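Local atomic coordinates of uncharacterized N-acetyltransferase D2E76_00625 (Mycobacteroides abscessus, PDB entry 6YCA), a protein that probably transfers acetyl groups from acetyl coenzyme A to amines, as a GCN5-related N-acetyltransferase of the Eis type that cannot modify aminoglycosides. Residues A[319-333]-A[343-355]. Numbering follows the deposited sequence.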
loop_
_atom_site.group_PDB
_atom_site.type_symbol
_atom_site.label_atom_id
_atom_site.label_comp_id
_atom_site.label_asym_id
_atom_site.label_seq_id
_atom_site.Cartn_x
_atom_site.Cartn_y
_atom_site.Cartn_z
ATOM N N LEU A 319 -19.650 20.500 -40.416
ATOM C CA LEU A 319 -18.437 20.957 -41.086
ATOM C C LEU A 319 -18.527 22.424 -41.475
ATOM O O LEU A 319 -17.503 23.112 -41.546
ATOM C CB LEU A 319 -18.174 20.099 -42.322
ATOM C CG LEU A 319 -17.851 18.634 -42.043
ATOM C CD1 LEU A 319 -17.788 17.848 -43.345
ATOM C CD2 LEU A 319 -16.549 18.525 -41.268
ATOM N N ALA A 320 -19.735 22.919 -41.738
ATOM C CA ALA A 320 -19.887 24.310 -42.134
ATOM C C ALA A 320 -19.871 25.249 -40.938
ATOM O O ALA A 320 -19.512 26.421 -41.084
ATOM C CB ALA A 320 -21.180 24.490 -42.928
ATOM N N ALA A 321 -20.234 24.755 -39.753
ATOM C CA ALA A 321 -20.324 25.615 -38.580
ATOM C C ALA A 321 -18.973 25.948 -37.971
ATOM O O ALA A 321 -18.874 26.934 -37.232
ATOM C CB ALA A 321 -21.213 24.969 -37.518
ATOM N N ARG A 322 -17.944 25.151 -38.244
ATOM C CA ARG A 322 -16.604 25.400 -37.734
ATOM C C ARG A 322 -15.776 26.163 -38.761
ATOM O O ARG A 322 -16.128 26.255 -39.938
ATOM C CB ARG A 322 -15.888 24.107 -37.330
ATOM C CG ARG A 322 -15.440 23.221 -38.477
ATOM C CD ARG A 322 -14.305 22.304 -38.027
ATOM N NE ARG A 322 -13.041 23.022 -37.880
ATOM C CZ ARG A 322 -11.920 22.485 -37.400
ATOM N NH1 ARG A 322 -11.895 21.215 -37.015
ATOM N NH2 ARG A 322 -10.818 23.221 -37.308
ATOM N N THR A 323 -14.688 26.746 -38.281
ATOM C CA THR A 323 -13.752 27.500 -39.099
ATOM C C THR A 323 -12.514 26.681 -39.451
ATOM O O THR A 323 -12.190 25.683 -38.803
ATOM C CB THR A 323 -13.358 28.792 -38.384
ATOM O OG1 THR A 323 -12.098 28.609 -37.724
ATOM C CG2 THR A 323 -14.426 29.202 -37.403
ATOM N N TYR A 324 -11.835 27.116 -40.512
ATOM C CA TYR A 324 -10.639 26.459 -41.019
ATOM C C TYR A 324 -9.603 27.518 -41.367
ATOM O O TYR A 324 -9.879 28.720 -41.335
ATOM C CB TYR A 324 -10.955 25.626 -42.267
ATOM C CG TYR A 324 -12.083 24.640 -42.081
ATOM C CD1 TYR A 324 -11.842 23.367 -41.583
ATOM C CD2 TYR A 324 -13.390 24.982 -42.404
ATOM C CE1 TYR A 324 -12.870 22.463 -41.410
ATOM C CE2 TYR A 324 -14.425 24.083 -42.239
ATOM C CZ TYR A 324 -14.159 22.825 -41.740
ATOM O OH TYR A 324 -15.187 21.925 -41.568
ATOM N N THR A 325 -8.400 27.063 -41.713
ATOM C CA THR A 325 -7.341 27.974 -42.120
ATOM C C THR A 325 -7.427 28.248 -43.618
ATOM O O THR A 325 -8.089 27.535 -44.374
ATOM C CB THR A 325 -5.968 27.401 -41.763
ATOM O OG1 THR A 325 -5.760 26.180 -42.479
ATOM C CG2 THR A 325 -5.871 27.124 -40.273
ATOM N N ASP A 326 -6.714 29.285 -44.056
ATOM C CA ASP A 326 -6.758 29.712 -45.454
ATOM C C ASP A 326 -5.932 28.754 -46.314
ATOM O O ASP A 326 -4.870 29.086 -46.849
ATOM C CB ASP A 326 -6.297 31.155 -45.591
ATOM C CG ASP A 326 -7.318 32.139 -45.067
ATOM O OD1 ASP A 326 -8.526 31.831 -45.138
ATOM O OD2 ASP A 326 -6.917 33.217 -44.582
ATOM N N GLY A 327 -6.452 27.534 -46.443
ATOM C CA GLY A 327 -5.845 26.507 -47.254
ATOM C C GLY A 327 -6.700 26.150 -48.460
ATOM O O GLY A 327 -7.801 26.657 -48.659
ATOM N N ALA A 328 -6.160 25.249 -49.266
ATOM C CA ALA A 328 -6.896 24.763 -50.418
ATOM C C ALA A 328 -7.925 23.720 -49.979
ATOM O O ALA A 328 -7.711 22.995 -49.003
ATOM C CB ALA A 328 -5.938 24.143 -51.431
ATOM N N PRO A 329 -9.058 23.642 -50.674
ATOM C CA PRO A 329 -10.112 22.708 -50.263
ATOM C C PRO A 329 -9.658 21.257 -50.327
ATOM O O PRO A 329 -8.833 20.868 -51.157
ATOM C CB PRO A 329 -11.238 22.978 -51.270
ATOM C CG PRO A 329 -10.962 24.341 -51.801
ATOM C CD PRO A 329 -9.473 24.478 -51.811
ATOM N N VAL A 330 -10.208 20.457 -49.421
ATOM C CA VAL A 330 -9.997 19.018 -49.381
ATOM C C VAL A 330 -11.361 18.344 -49.450
ATOM O O VAL A 330 -12.324 18.810 -48.829
ATOM C CB VAL A 330 -9.260 18.622 -48.084
ATOM C CG1 VAL A 330 -9.186 17.114 -47.944
ATOM C CG2 VAL A 330 -7.873 19.235 -48.062
ATOM N N VAL A 331 -11.450 17.255 -50.208
ATOM C CA VAL A 331 -12.693 16.507 -50.363
ATOM C C VAL A 331 -12.629 15.279 -49.466
ATOM O O VAL A 331 -11.721 14.449 -49.598
ATOM C CB VAL A 331 -12.944 16.118 -51.826
ATOM C CG1 VAL A 331 -14.251 15.343 -51.939
ATOM C CG2 VAL A 331 -12.970 17.360 -52.702
ATOM N N ILE A 332 -13.585 15.170 -48.547
ATOM C CA ILE A 332 -13.644 14.082 -47.576
ATOM C C ILE A 332 -14.851 13.212 -47.895
ATOM O O ILE A 332 -15.986 13.702 -47.930
ATOM C CB ILE A 332 -13.723 14.618 -46.138
ATOM C CG1 ILE A 332 -12.552 15.558 -45.857
ATOM C CG2 ILE A 332 -13.746 13.474 -45.152
ATOM C CD1 ILE A 332 -12.597 16.192 -44.487
ATOM N N GLU A 333 -14.615 11.922 -48.121
ATOM C CA GLU A 333 -15.703 10.967 -48.292
ATOM C C GLU A 333 -16.012 10.344 -46.935
ATOM O O GLU A 333 -15.155 9.687 -46.333
ATOM C CB GLU A 333 -15.338 9.892 -49.317
ATOM C CG GLU A 333 -16.476 8.917 -49.622
ATOM C CD GLU A 333 -16.113 7.878 -50.672
ATOM O OE1 GLU A 333 -15.064 8.027 -51.328
ATOM O OE2 GLU A 333 -16.876 6.905 -50.839
ATOM N N ALA A 343 -23.658 9.913 -45.734
ATOM C CA ALA A 343 -22.764 9.175 -46.615
ATOM C C ALA A 343 -22.622 9.889 -47.950
ATOM O O ALA A 343 -23.405 9.650 -48.874
ATOM C CB ALA A 343 -23.276 7.750 -46.827
ATOM N N ALA A 344 -21.627 10.764 -48.062
ATOM C CA ALA A 344 -21.415 11.556 -49.265
ATOM C C ALA A 344 -19.982 12.081 -49.248
ATOM O O ALA A 344 -19.173 11.695 -48.399
ATOM C CB ALA A 344 -22.444 12.686 -49.355
ATOM N N ARG A 345 -19.660 12.943 -50.209
ATOM C CA ARG A 345 -18.361 13.595 -50.287
ATOM C C ARG A 345 -18.548 15.088 -50.064
ATOM O O ARG A 345 -19.418 15.704 -50.688
ATOM C CB ARG A 345 -17.713 13.360 -51.652
ATOM C CG ARG A 345 -17.377 11.911 -51.952
ATOM C CD ARG A 345 -16.931 11.753 -53.396
ATOM N NE ARG A 345 -16.747 10.351 -53.760
ATOM C CZ ARG A 345 -16.392 9.937 -54.971
ATOM N NH1 ARG A 345 -16.180 10.819 -55.938
ATOM N NH2 ARG A 345 -16.251 8.641 -55.214
ATOM N N PHE A 346 -17.736 15.667 -49.182
ATOM C CA PHE A 346 -17.846 17.077 -48.829
ATOM C C PHE A 346 -16.530 17.782 -49.112
ATOM O O PHE A 346 -15.476 17.354 -48.632
ATOM C CB PHE A 346 -18.190 17.253 -47.349
ATOM C CG PHE A 346 -19.413 16.509 -46.918
ATOM C CD1 PHE A 346 -20.671 17.037 -47.142
ATOM C CD2 PHE A 346 -19.307 15.281 -46.287
ATOM C CE1 PHE A 346 -21.801 16.353 -46.742
ATOM C CE2 PHE A 346 -20.436 14.592 -45.886
ATOM C CZ PHE A 346 -21.684 15.128 -46.112
ATOM N N SER A 347 -16.597 18.864 -49.882
ATOM C CA SER A 347 -15.453 19.739 -50.099
ATOM C C SER A 347 -15.464 20.791 -48.997
ATOM O O SER A 347 -16.352 21.648 -48.959
ATOM C CB SER A 347 -15.549 20.397 -51.471
ATOM O OG SER A 347 -14.564 21.403 -51.625
ATOM N N VAL A 348 -14.489 20.725 -48.097
ATOM C CA VAL A 348 -14.407 21.627 -46.954
ATOM C C VAL A 348 -13.284 22.627 -47.199
ATOM O O VAL A 348 -12.166 22.246 -47.565
ATOM C CB VAL A 348 -14.228 20.872 -45.624
ATOM C CG1 VAL A 348 -15.481 20.079 -45.311
ATOM C CG2 VAL A 348 -13.026 19.953 -45.678
ATOM N N SER A 349 -13.592 23.907 -47.018
ATOM C CA SER A 349 -12.604 24.965 -47.146
ATOM C C SER A 349 -13.057 26.138 -46.294
ATOM O O SER A 349 -14.205 26.199 -45.845
ATOM C CB SER A 349 -12.421 25.392 -48.604
ATOM O OG SER A 349 -13.592 26.023 -49.094
ATOM N N SER A 350 -12.136 27.077 -46.073
ATOM C CA SER A 350 -12.456 28.256 -45.276
ATOM C C SER A 350 -13.565 29.107 -45.894
ATOM O O SER A 350 -14.186 29.902 -45.181
ATOM C CB SER A 350 -11.187 29.084 -45.044
ATOM O OG SER A 350 -11.440 30.209 -44.223
ATOM N N ASP A 351 -13.841 28.958 -47.191
ATOM C CA ASP A 351 -14.857 29.772 -47.853
ATOM C C ASP A 351 -16.213 29.088 -47.962
ATOM O O ASP A 351 -17.243 29.745 -47.784
ATOM C CB ASP A 351 -14.394 30.178 -49.254
ATOM C CG ASP A 351 -13.159 31.045 -49.228
ATOM O OD1 ASP A 351 -12.965 31.778 -48.236
ATOM O OD2 ASP A 351 -12.383 30.995 -50.206
ATOM N N LYS A 352 -16.248 27.789 -48.242
ATOM C CA LYS A 352 -17.515 27.128 -48.521
ATOM C C LYS A 352 -17.373 25.644 -48.215
ATOM O O LYS A 352 -16.296 25.064 -48.368
ATOM C CB LYS A 352 -17.961 27.353 -49.974
ATOM C CG LYS A 352 -19.343 26.786 -50.332
ATOM C CD LYS A 352 -19.759 27.171 -51.760
ATOM C CE LYS A 352 -21.183 26.716 -52.090
ATOM N NZ LYS A 352 -21.631 27.149 -53.455
ATOM N N VAL A 353 -18.472 25.052 -47.756
ATOM C CA VAL A 353 -18.578 23.616 -47.531
ATOM C C VAL A 353 -19.778 23.120 -48.319
ATOM O O VAL A 353 -20.919 23.503 -48.028
ATOM C CB VAL A 353 -18.743 23.289 -46.041
ATOM C CG1 VAL A 353 -19.043 21.814 -45.862
ATOM C CG2 VAL A 353 -17.493 23.683 -45.273
ATOM N N ARG A 354 -19.527 22.258 -49.298
ATOM C CA ARG A 354 -20.566 21.778 -50.195
ATOM C C ARG A 354 -20.399 20.284 -50.412
ATOM O O ARG A 354 -19.311 19.726 -50.247
ATOM C CB ARG A 354 -20.510 22.480 -51.562
ATOM C CG ARG A 354 -19.212 22.208 -52.324
ATOM C CD ARG A 354 -19.111 23.007 -53.617
ATOM N NE ARG A 354 -19.887 22.401 -54.701
ATOM C CZ ARG A 354 -19.383 21.556 -55.600
ATOM N NH1 ARG A 354 -18.096 21.230 -55.559
ATOM N NH2 ARG A 354 -20.159 21.042 -56.549
ATOM N N ARG A 355 -21.498 19.643 -50.794
ATOM C CA ARG A 355 -21.450 18.257 -51.229
ATOM C C ARG A 355 -20.848 18.214 -52.623
ATOM O O ARG A 355 -21.129 19.074 -53.463
ATOM C CB ARG A 355 -22.860 17.674 -51.250
ATOM C CG ARG A 355 -23.401 17.449 -49.862
ATOM C CD ARG A 355 -24.858 17.045 -49.858
ATOM N NE ARG A 355 -25.278 16.706 -48.503
ATOM C CZ ARG A 355 -25.402 15.465 -48.043
ATOM N NH1 ARG A 355 -25.151 14.432 -48.839
ATOM N NH2 ARG A 355 -25.783 15.261 -46.789
#
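V330 and I332 pair with V348 and F346 where strands 330-333 and 344-348 run antiparallel, their axes 156° apart in direction. Four backbone hydrogen bonds join these two hydrogen-bonded pairs, among them I332 N to F346 O at 2.9 Å; V331-S347 and E333-R345 are the non-hydrogen-bonded pairs between and beyond them. The face carrying V330, I332, F346 and V348 is apolar. L319 of helix 315-321 packs on it with CD1, 3.8 Å from V348 CG1, and crosses F346 at about a right angle; helix 395-403 covers it too, through L402 on V330 and F403 on I332 and V348. V348 CG2 meets I332 CD1 at 4.0 Å, so the two branches of this valine serve helix and neighbouring strand. V353, beyond the turn after V348, packs its methyls against L319, and A320 CB lies 4.1 Å from V353 CB, an approach the small alanine allows. The Y324 ring packs obliquely against V348 and V353; with chi1 at -53° it is turned so that OH donates to a lone pair of L319 O, 2.6 Å away, tying the loop to helix 315-321. On the opposite face, E333 and R345 lie side by side, their aliphatic parts packed CG to CG. E333 OE1 stands 3.8 Å from R345 NE, a long salt bridge with carboxylate and guanidinium planes 50° apart, while R345 NH1 bonds to H358 O. The hairpin of this sterol carrier protein-like domain is thus amphipathic: hydrophobic burial holds one face, while partly exposed S347, E333 and R345 keep polar groups on the other.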